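Local atomic coordinates of amine Dehydrogenase (Pseudomonas putida, PDB entry 1JMX), a protein that carries two covalently attached c-type hemes and probably transfers electrons, as the heme-bearing subunit of a quinohemoprotein amine dehydrogenase. Residues A[24-29]-A[116-121]; A[41-46]-A[123-128]; A[30-33]-A[39-42]. One frame throughout, in Å; residues are numbered along the deposited sequence.

Contact 1 (A[24-29]-A[116-121]); sequences YSRISH and AKEWEH. With HEC (heme c), chain F.
R26 and E118 form a salt bridge between the loop 24-29 and the helical segment 116-121, with their CA atoms 7.2 Å apart. The backbone at R26 has a positive phi (74°), and I27 N bonds S25 O at 2.7 Å, which together define a classic gamma turn. From CB the R26 chain bends twice, at chi2 (-72°) and again at chi3, and this carries the guanidinium round to the helix. CD comes within 3.9 Å of H121 CD2, and NE is hydrogen-bonded to the carbonyl O of D118 of a neighbouring subunit. Over one face of the guanidinium sits H121 CB, 3.6 Å from R26 CZ; over the opposite face lies the propionate carbon CAA of the heme. NH1 bonds E118 OE1 at a short 2.5 Å, with the oxygen near the guanidinium plane but approached from above the carboxylate plane, and the N-H...O angle is a bent 137°. NH2 makes a weak bond to heme O1A, 2.9 Å away, so one arginine joins the propionate to the helix. A water takes the backbone N of R26 and donates to E118 OE2. Beside this, E118 CG packs 3.4 Å from H29 O, a buried carbonyl without a partner in the model, while the H29 ring directs NE2 to E19. S25 O accepts from ND1 of the axial ligand H16. The loop links strands 23-24 and 31-32, and I27 leans on L8 and C12 of helix 4-12; across the contact, helix 116-129 sets W119 against V153 and L156 of helix 144-159.

Contact 2 (A[41-46]-A[123-128]); sequences IARMQV and VNFHLG. With HEC (heme c), chain F.
R43 and F125 have the closest CA atoms of the two helical segments at 11.8 Å, and with no hydrogen bond across the gap the two segments touch only through these side chains. CG of F125 lies anti to its backbone N (chi1 160°), which swings the ring out toward the arginine. R43 NH1 comes within 3.3 Å of F125 CZ. The contact is an off-centre cation-pi interaction: R43 CZ stands 4.4 Å from the ring centroid, 30° off the normal. Heme O2D lies over the same ring face as R43 NH2. Both segments belong to the diheme cytochrome c region, and each supplies an axial iron ligand, M44 to the first heme and H126 to the second. M44 SD is 2.5 Å from the iron, where H16 is the other axial ligand; H126 shares its iron with H104. R43 also grips the propionates of the first heme. Its NH1 reaches O1D at 2.9 Å in an almost straight bond (176°), and NH2 reaches O2D at 3.1 Å, while a weak bond runs from NH2 to O2A of the other propionate. NH2 is bonded to O2A of the second heme too, which places the guanidinium between the carboxylates of both cofactors. The F125 ring also meets W130 of its own chain and Y120 of a neighbouring subunit.

Contact 3 (A[30-33]-A[39-42]); sequences QRKT and MSIA. With HEC (heme c), chain F.
K32 and S40 touch through van der Waals contact, K32 CE approaching S40 OG to 3.3 Å. The ammonium NZ of K32 lies 3.4 Å from S40 OG. A turn at the last torsion of the lysine (chi4 -87°) brings NZ to Q30 OE1. The clear hydrogen bonds run to other partners. K32 NZ donates to Q30 OE1 at 2.7 Å, tilted 27° from the carbonyl plane, and also bonds Q112. Q30, extended beyond CG, sends its NE2 to O1A of the first heme at 3.1 Å, so its amide uses both ends. S40 OG is bonded to O1A of the second heme, with a weak bond to the G36 carbonyl. K32 also makes a cation-pi contact with W37. These links tie residues that bind the first heme (Q30) to residues that bind the second (K32 and S40). In the fold, strand 31-32 pairs antiparallel with 112-113, R31 with R113; T33 is the N-cap of helix 34-48, and I41 further along that helix packs on L60 and V61 of helix 54-67.

The three contacts lie round the propionates of the first heme, with centres 13 Å (contacts 1 and 2), 12 Å (1 and 3) and 11 Å (2 and 3) apart. Contacts 1 and 2 use successive parts of helix 116-129, whereas contacts 2 and 3 share I41 and A42 on helix 34-48. Contact 1 touches contact 3 directly: E118 OE1 lies 2.9 Å from Q30 NE2, a probable hydrogen bond. R26 (weakly) and Q30 both bond O1A of the first heme and so hold its A propionate, while R43 of contact 2 holds mainly the D propionate, with a weak bond to the A one. R43, K32 and S40 extend the network to the second heme.

Contact 1 (A[24-29]-A[116-121])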
# COMPACT_ATOMS: atom_id res chain seq x y z
N TYR A 24 -21.39 3.78 -24.39
CA TYR A 24 -20.13 4.43 -24.74
C TYR A 24 -18.98 3.45 -24.62
O TYR A 24 -19.10 2.41 -23.98
CB TYR A 24 -19.90 5.63 -23.82
CG TYR A 24 -20.98 6.67 -23.97
CD1 TYR A 24 -20.90 7.65 -24.96
CD2 TYR A 24 -22.15 6.61 -23.20
CE1 TYR A 24 -21.96 8.52 -25.19
CE2 TYR A 24 -23.20 7.48 -23.42
CZ TYR A 24 -23.10 8.43 -24.42
OH TYR A 24 -24.15 9.28 -24.67
N SER A 25 -17.88 3.76 -25.27
CA SER A 25 -16.73 2.88 -25.22
C SER A 25 -16.22 2.79 -23.78
O SER A 25 -16.28 3.76 -23.03
CB SER A 25 -15.62 3.39 -26.15
OG SER A 25 -15.15 4.65 -25.73
N ARG A 26 -15.76 1.59 -23.42
CA ARG A 26 -15.23 1.30 -22.08
C ARG A 26 -16.33 1.22 -21.03
O ARG A 26 -16.59 0.15 -20.48
CB ARG A 26 -14.17 2.34 -21.69
CG ARG A 26 -13.08 2.49 -22.76
CD ARG A 26 -12.17 1.28 -22.80
NE ARG A 26 -11.09 1.49 -21.84
CZ ARG A 26 -10.78 0.68 -20.84
NH1 ARG A 26 -11.43 -0.45 -20.65
NH2 ARG A 26 -9.89 1.08 -19.96
N ILE A 27 -17.03 2.33 -20.83
CA ILE A 27 -18.11 2.46 -19.85
C ILE A 27 -19.17 1.37 -19.87
O ILE A 27 -19.52 0.82 -18.83
CB ILE A 27 -18.80 3.83 -19.98
CG1 ILE A 27 -17.76 4.94 -19.79
CG2 ILE A 27 -19.93 3.98 -18.96
CD1 ILE A 27 -18.28 6.32 -20.05
N SER A 28 -19.66 1.03 -21.06
CA SER A 28 -20.70 0.02 -21.20
C SER A 28 -20.21 -1.41 -21.37
O SER A 28 -20.97 -2.28 -21.79
CB SER A 28 -21.60 0.39 -22.38
OG SER A 28 -22.02 1.73 -22.29
N HIS A 29 -18.96 -1.67 -21.01
CA HIS A 29 -18.40 -3.01 -21.19
C HIS A 29 -17.74 -3.52 -19.91
O HIS A 29 -16.86 -4.38 -19.94
CB HIS A 29 -17.38 -2.96 -22.32
CG HIS A 29 -17.84 -2.17 -23.50
ND1 HIS A 29 -18.57 -2.72 -24.53
CD2 HIS A 29 -17.75 -0.85 -23.78
CE1 HIS A 29 -18.91 -1.78 -25.39
NE2 HIS A 29 -18.42 -0.63 -24.95
N ALA A 116 -12.49 -10.06 -21.94
CA ALA A 116 -11.03 -10.08 -22.08
C ALA A 116 -10.38 -8.78 -22.55
O ALA A 116 -9.32 -8.41 -22.04
CB ALA A 116 -10.59 -11.24 -22.95
N LYS A 117 -10.99 -8.08 -23.51
CA LYS A 117 -10.41 -6.84 -24.03
C LYS A 117 -10.38 -5.72 -23.00
O LYS A 117 -9.47 -4.89 -23.01
CB LYS A 117 -11.15 -6.38 -25.29
CG LYS A 117 -10.71 -5.01 -25.86
CD LYS A 117 -9.21 -4.94 -26.19
CE LYS A 117 -8.79 -5.95 -27.26
NZ LYS A 117 -7.35 -5.82 -27.68
N GLU A 118 -11.37 -5.70 -22.11
CA GLU A 118 -11.43 -4.69 -21.06
C GLU A 118 -10.40 -5.01 -19.97
O GLU A 118 -9.94 -4.11 -19.28
CB GLU A 118 -12.84 -4.59 -20.49
CG GLU A 118 -13.89 -4.17 -21.51
CD GLU A 118 -13.63 -2.78 -22.07
OE1 GLU A 118 -13.46 -1.86 -21.27
OE2 GLU A 118 -13.62 -2.61 -23.30
N TRP A 119 -10.06 -6.29 -19.82
CA TRP A 119 -9.05 -6.72 -18.86
C TRP A 119 -7.68 -6.39 -19.46
O TRP A 119 -6.74 -6.06 -18.74
CB TRP A 119 -9.13 -8.23 -18.56
CG TRP A 119 -10.20 -8.64 -17.56
CD1 TRP A 119 -11.20 -9.54 -17.77
CD2 TRP A 119 -10.34 -8.18 -16.20
NE1 TRP A 119 -11.96 -9.67 -16.63
CE2 TRP A 119 -11.46 -8.85 -15.65
CE3 TRP A 119 -9.64 -7.27 -15.40
CZ2 TRP A 119 -11.90 -8.64 -14.34
CZ3 TRP A 119 -10.08 -7.06 -14.08
CH2 TRP A 119 -11.20 -7.75 -13.57
N GLU A 120 -7.59 -6.49 -20.79
CA GLU A 120 -6.35 -6.18 -21.50
C GLU A 120 -6.07 -4.66 -21.45
O GLU A 120 -4.93 -4.25 -21.27
CB GLU A 120 -6.42 -6.63 -22.96
CG GLU A 120 -5.12 -6.44 -23.70
CD GLU A 120 -5.27 -6.50 -25.21
OE1 GLU A 120 -4.87 -5.52 -25.89
OE2 GLU A 120 -5.77 -7.51 -25.73
N HIS A 121 -7.12 -3.86 -21.60
CA HIS A 121 -6.99 -2.40 -21.54
C HIS A 121 -6.55 -2.01 -20.13
O HIS A 121 -5.78 -1.08 -19.96
CB HIS A 121 -8.32 -1.70 -21.82
CG HIS A 121 -8.68 -1.61 -23.27
ND1 HIS A 121 -7.73 -1.43 -24.26
CD2 HIS A 121 -9.88 -1.65 -23.90
CE1 HIS A 121 -8.33 -1.35 -25.43
NE2 HIS A 121 -9.64 -1.48 -25.24
FE HEC F . -13.12 7.80 -18.77
CHA HEC F . -11.16 5.05 -18.97
CHB HEC F . -15.54 5.98 -17.26
CHC HEC F . -15.10 10.57 -18.60
CHD HEC F . -10.67 9.65 -20.31
NA HEC F . -13.31 5.92 -18.24
C1A HEC F . -12.40 4.90 -18.39
C2A HEC F . -12.93 3.65 -17.86
C3A HEC F . -14.15 3.92 -17.38
C4A HEC F . -14.39 5.33 -17.61
CMA HEC F . -15.10 2.93 -16.73
CAA HEC F . -12.21 2.32 -17.86
CBA HEC F . -11.55 2.12 -16.51
CGA HEC F . -10.79 0.80 -16.41
O1A HEC F . -10.77 0.03 -17.38
O2A HEC F . -10.21 0.55 -15.34
NB HEC F . -14.91 8.19 -18.08
C1B HEC F . -15.80 7.31 -17.47
C2B HEC F . -17.04 7.92 -17.10
C3B HEC F . -16.92 9.22 -17.48
C4B HEC F . -15.60 9.39 -18.08
CMB HEC F . -18.23 7.22 -16.41
CAB HEC F . -18.02 10.25 -17.30
CBB HEC F . -18.14 10.97 -15.96
NC HEC F . -12.92 9.70 -19.33
C1C HEC F . -13.85 10.72 -19.18
C2C HEC F . -13.36 11.97 -19.70
C3C HEC F . -12.14 11.72 -20.19
C4C HEC F . -11.85 10.30 -19.95
CMC HEC F . -14.12 13.30 -19.70
CAC HEC F . -11.36 12.70 -21.07
CBC HEC F . -10.47 13.77 -20.48
ND HEC F . -11.29 7.44 -19.49
C1D HEC F . -10.41 8.30 -20.09
C2D HEC F . -9.16 7.62 -20.48
C3D HEC F . -9.33 6.33 -20.08
C4D HEC F . -10.64 6.24 -19.49
CMD HEC F . -7.94 8.25 -21.17
CAD HEC F . -8.37 5.15 -20.22
CBD HEC F . -7.33 5.02 -19.11
CGD HEC F . -7.93 4.88 -17.74
O1D HEC F . -7.86 5.83 -16.96
O2D HEC F . -8.48 3.82 -17.42
O HOH W 1 -14.84 -0.67 -25.02

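Contact 2 (A[41-46]-A[123-128])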
# COMPACT_ATOMS: atom_id res chain seq x y z
N ILE A 41 -14.92 7.02 -11.79
CA ILE A 41 -15.24 8.41 -12.07
C ILE A 41 -14.25 9.34 -11.36
O ILE A 41 -13.82 10.35 -11.92
CB ILE A 41 -16.68 8.75 -11.68
CG1 ILE A 41 -17.64 7.90 -12.53
CG2 ILE A 41 -16.95 10.23 -11.88
CD1 ILE A 41 -19.09 7.93 -12.08
N ALA A 42 -13.88 8.98 -10.14
CA ALA A 42 -12.91 9.76 -9.37
C ALA A 42 -11.56 9.73 -10.08
O ALA A 42 -10.82 10.71 -10.03
CB ALA A 42 -12.78 9.20 -7.97
N ARG A 43 -11.24 8.62 -10.74
CA ARG A 43 -9.98 8.52 -11.48
C ARG A 43 -10.03 9.46 -12.67
O ARG A 43 -9.02 10.04 -13.04
CB ARG A 43 -9.71 7.09 -11.97
CG ARG A 43 -9.35 6.11 -10.87
CD ARG A 43 -8.51 4.94 -11.37
NE ARG A 43 -9.16 4.14 -12.40
CZ ARG A 43 -8.99 4.33 -13.71
NH1 ARG A 43 -8.19 5.29 -14.14
NH2 ARG A 43 -9.56 3.51 -14.57
N MET A 44 -11.21 9.61 -13.26
CA MET A 44 -11.38 10.49 -14.40
C MET A 44 -11.09 11.94 -14.01
O MET A 44 -10.52 12.69 -14.81
CB MET A 44 -12.80 10.38 -14.95
CG MET A 44 -13.16 9.01 -15.45
SD MET A 44 -12.00 8.40 -16.67
CE MET A 44 -11.29 6.92 -15.81
N GLN A 45 -11.44 12.30 -12.78
CA GLN A 45 -11.22 13.66 -12.28
C GLN A 45 -9.78 13.92 -11.93
O GLN A 45 -9.21 14.94 -12.31
CB GLN A 45 -12.06 13.90 -11.04
CG GLN A 45 -13.55 13.77 -11.25
CD GLN A 45 -14.26 13.67 -9.93
OE1 GLN A 45 -14.59 12.57 -9.49
NE2 GLN A 45 -14.44 14.80 -9.27
N VAL A 46 -9.19 13.00 -11.18
CA VAL A 46 -7.81 13.11 -10.72
C VAL A 46 -6.78 12.94 -11.84
O VAL A 46 -5.85 13.75 -11.96
CB VAL A 46 -7.57 12.09 -9.56
CG1 VAL A 46 -6.10 11.83 -9.35
CG2 VAL A 46 -8.20 12.61 -8.28
N VAL A 123 -4.69 -3.79 -18.02
CA VAL A 123 -3.26 -4.08 -17.85
C VAL A 123 -2.39 -2.97 -18.46
O VAL A 123 -1.42 -2.52 -17.84
CB VAL A 123 -2.87 -5.44 -18.46
CG1 VAL A 123 -1.37 -5.64 -18.37
CG2 VAL A 123 -3.57 -6.55 -17.72
N ASN A 124 -2.74 -2.51 -19.66
CA ASN A 124 -2.00 -1.45 -20.34
C ASN A 124 -2.06 -0.15 -19.56
O ASN A 124 -1.08 0.58 -19.51
CB ASN A 124 -2.53 -1.23 -21.76
CG ASN A 124 -2.01 -2.27 -22.73
OD1 ASN A 124 -0.89 -2.18 -23.20
ND2 ASN A 124 -2.83 -3.26 -23.02
N PHE A 125 -3.21 0.14 -18.95
CA PHE A 125 -3.36 1.34 -18.14
C PHE A 125 -2.43 1.32 -16.93
O PHE A 125 -1.87 2.35 -16.58
CB PHE A 125 -4.81 1.51 -17.66
CG PHE A 125 -4.95 2.43 -16.47
CD1 PHE A 125 -5.16 1.91 -15.19
CD2 PHE A 125 -4.80 3.81 -16.61
CE1 PHE A 125 -5.22 2.75 -14.09
CE2 PHE A 125 -4.86 4.65 -15.50
CZ PHE A 125 -5.07 4.12 -14.24
N HIS A 126 -2.31 0.17 -16.28
CA HIS A 126 -1.46 0.05 -15.11
C HIS A 126 -0.00 0.35 -15.42
O HIS A 126 0.59 1.24 -14.81
CB HIS A 126 -1.58 -1.34 -14.49
CG HIS A 126 -2.80 -1.50 -13.63
ND1 HIS A 126 -4.06 -1.74 -14.12
CD2 HIS A 126 -2.93 -1.39 -12.29
CE1 HIS A 126 -4.90 -1.76 -13.09
NE2 HIS A 126 -4.26 -1.55 -11.97
N LEU A 127 0.56 -0.38 -16.37
CA LEU A 127 1.96 -0.19 -16.76
C LEU A 127 2.16 1.19 -17.40
O LEU A 127 3.25 1.75 -17.34
CB LEU A 127 2.41 -1.29 -17.73
CG LEU A 127 3.81 -1.88 -17.59
CD1 LEU A 127 4.18 -2.57 -18.88
CD2 LEU A 127 4.85 -0.82 -17.26
N GLY A 128 1.10 1.74 -17.99
CA GLY A 128 1.19 3.05 -18.62
C GLY A 128 1.17 4.19 -17.63
O GLY A 128 1.94 5.13 -17.75
FE HEC F . -13.12 7.80 -18.77
CHA HEC F . -11.16 5.05 -18.97
CHB HEC F . -15.54 5.98 -17.26
CHC HEC F . -15.10 10.57 -18.60
CHD HEC F . -10.67 9.65 -20.31
NA HEC F . -13.31 5.92 -18.24
C1A HEC F . -12.40 4.90 -18.39
C2A HEC F . -12.93 3.65 -17.86
C3A HEC F . -14.15 3.92 -17.38
C4A HEC F . -14.39 5.33 -17.61
CMA HEC F . -15.10 2.93 -16.73
CAA HEC F . -12.21 2.32 -17.86
CBA HEC F . -11.55 2.12 -16.51
CGA HEC F . -10.79 0.80 -16.41
O1A HEC F . -10.77 0.03 -17.38
O2A HEC F . -10.21 0.55 -15.34
NB HEC F . -14.91 8.19 -18.08
C1B HEC F . -15.80 7.31 -17.47
C2B HEC F . -17.04 7.92 -17.10
C3B HEC F . -16.92 9.22 -17.48
C4B HEC F . -15.60 9.39 -18.08
CMB HEC F . -18.23 7.22 -16.41
CAB HEC F . -18.02 10.25 -17.30
CBB HEC F . -18.14 10.97 -15.96
NC HEC F . -12.92 9.70 -19.33
C1C HEC F . -13.85 10.72 -19.18
C2C HEC F . -13.36 11.97 -19.70
C3C HEC F . -12.14 11.72 -20.19
C4C HEC F . -11.85 10.30 -19.95
CMC HEC F . -14.12 13.30 -19.70
CAC HEC F . -11.36 12.70 -21.07
CBC HEC F . -10.47 13.77 -20.48
ND HEC F . -11.29 7.44 -19.49
C1D HEC F . -10.41 8.30 -20.09
C2D HEC F . -9.16 7.62 -20.48
C3D HEC F . -9.33 6.33 -20.08
C4D HEC F . -10.64 6.24 -19.49
CMD HEC F . -7.94 8.25 -21.17
CAD HEC F . -8.37 5.15 -20.22
CBD HEC F . -7.33 5.02 -19.11
CGD HEC F . -7.93 4.88 -17.74
O1D HEC F . -7.86 5.83 -16.96
O2D HEC F . -8.48 3.82 -17.42

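Contact 3 (A[30-33]-A[39-42])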
# COMPACT_ATOMS: atom_id res chain seq x y z
N GLN A 30 -18.19 -2.95 -18.79
CA GLN A 30 -17.68 -3.31 -17.48
C GLN A 30 -18.81 -3.25 -16.46
O GLN A 30 -19.74 -2.46 -16.60
CB GLN A 30 -16.58 -2.31 -17.07
CG GLN A 30 -15.39 -2.23 -18.02
CD GLN A 30 -14.44 -1.12 -17.66
OE1 GLN A 30 -14.57 -0.48 -16.62
NE2 GLN A 30 -13.47 -0.87 -18.52
N ARG A 31 -18.76 -4.13 -15.46
CA ARG A 31 -19.76 -4.16 -14.38
C ARG A 31 -19.00 -4.08 -13.06
O ARG A 31 -18.02 -4.80 -12.88
CB ARG A 31 -20.61 -5.43 -14.42
CG ARG A 31 -21.53 -5.49 -15.63
CD ARG A 31 -22.57 -6.58 -15.52
NE ARG A 31 -22.03 -7.92 -15.67
CZ ARG A 31 -21.93 -8.79 -14.67
NH1 ARG A 31 -22.33 -8.45 -13.46
NH2 ARG A 31 -21.50 -10.02 -14.90
N LYS A 32 -19.41 -3.19 -12.18
CA LYS A 32 -18.73 -3.01 -10.90
C LYS A 32 -19.73 -2.72 -9.77
O LYS A 32 -20.93 -2.52 -10.01
CB LYS A 32 -17.76 -1.83 -10.96
CG LYS A 32 -17.02 -1.61 -12.28
CD LYS A 32 -16.35 -0.24 -12.28
CE LYS A 32 -15.84 0.15 -13.65
NZ LYS A 32 -14.49 -0.35 -13.92
N THR A 33 -19.21 -2.66 -8.55
CA THR A 33 -20.02 -2.35 -7.38
C THR A 33 -20.20 -0.83 -7.36
O THR A 33 -19.58 -0.12 -8.16
CB THR A 33 -19.28 -2.77 -6.07
OG1 THR A 33 -18.07 -2.03 -5.93
CG2 THR A 33 -18.98 -4.26 -6.07
N MET A 39 -15.12 5.00 -7.89
CA MET A 39 -13.67 4.99 -8.04
C MET A 39 -13.21 5.26 -9.47
O MET A 39 -12.19 5.91 -9.67
CB MET A 39 -13.08 3.68 -7.54
CG MET A 39 -12.83 3.66 -6.04
SD MET A 39 -12.02 2.14 -5.48
CE MET A 39 -10.37 2.35 -6.20
N SER A 40 -13.95 4.76 -10.45
CA SER A 40 -13.61 4.98 -11.86
C SER A 40 -13.80 6.45 -12.23
O SER A 40 -12.95 7.04 -12.89
CB SER A 40 -14.47 4.12 -12.77
OG SER A 40 -14.10 2.77 -12.63
N ILE A 41 -14.92 7.02 -11.79
CA ILE A 41 -15.24 8.41 -12.07
C ILE A 41 -14.25 9.34 -11.36
O ILE A 41 -13.82 10.35 -11.92
CB ILE A 41 -16.68 8.75 -11.68
CG1 ILE A 41 -17.64 7.90 -12.53
CG2 ILE A 41 -16.95 10.23 -11.88
CD1 ILE A 41 -19.09 7.93 -12.08
N ALA A 42 -13.88 8.98 -10.14
CA ALA A 42 -12.91 9.76 -9.37
C ALA A 42 -11.56 9.73 -10.08
O ALA A 42 -10.82 10.71 -10.03
CB ALA A 42 -12.78 9.20 -7.97
FE HEC F . -13.12 7.80 -18.77
CHA HEC F . -11.16 5.05 -18.97
CHB HEC F . -15.54 5.98 -17.26
CHC HEC F . -15.10 10.57 -18.60
CHD HEC F . -10.67 9.65 -20.31
NA HEC F . -13.31 5.92 -18.24
C1A HEC F . -12.40 4.90 -18.39
C2A HEC F . -12.93 3.65 -17.86
C3A HEC F . -14.15 3.92 -17.38
C4A HEC F . -14.39 5.33 -17.61
CMA HEC F . -15.10 2.93 -16.73
CAA HEC F . -12.21 2.32 -17.86
CBA HEC F . -11.55 2.12 -16.51
CGA HEC F . -10.79 0.80 -16.41
O1A HEC F . -10.77 0.03 -17.38
O2A HEC F . -10.21 0.55 -15.34
NB HEC F . -14.91 8.19 -18.08
C1B HEC F . -15.80 7.31 -17.47
C2B HEC F . -17.04 7.92 -17.10
C3B HEC F . -16.92 9.22 -17.48
C4B HEC F . -15.60 9.39 -18.08
CMB HEC F . -18.23 7.22 -16.41
CAB HEC F . -18.02 10.25 -17.30
CBB HEC F . -18.14 10.97 -15.96
NC HEC F . -12.92 9.70 -19.33
C1C HEC F . -13.85 10.72 -19.18
C2C HEC F . -13.36 11.97 -19.70
C3C HEC F . -12.14 11.72 -20.19
C4C HEC F . -11.85 10.30 -19.95
CMC HEC F . -14.12 13.30 -19.70
CAC HEC F . -11.36 12.70 -21.07
CBC HEC F . -10.47 13.77 -20.48
ND HEC F . -11.29 7.44 -19.49
C1D HEC F . -10.41 8.30 -20.09
C2D HEC F . -9.16 7.62 -20.48
C3D HEC F . -9.33 6.33 -20.08
C4D HEC F . -10.64 6.24 -19.49
CMD HEC F . -7.94 8.25 -21.17
CAD HEC F . -8.37 5.15 -20.22
CBD HEC F . -7.33 5.02 -19.11
CGD HEC F . -7.93 4.88 -17.74
O1D HEC F . -7.86 5.83 -16.96
O2D HEC F . -8.48 3.82 -17.42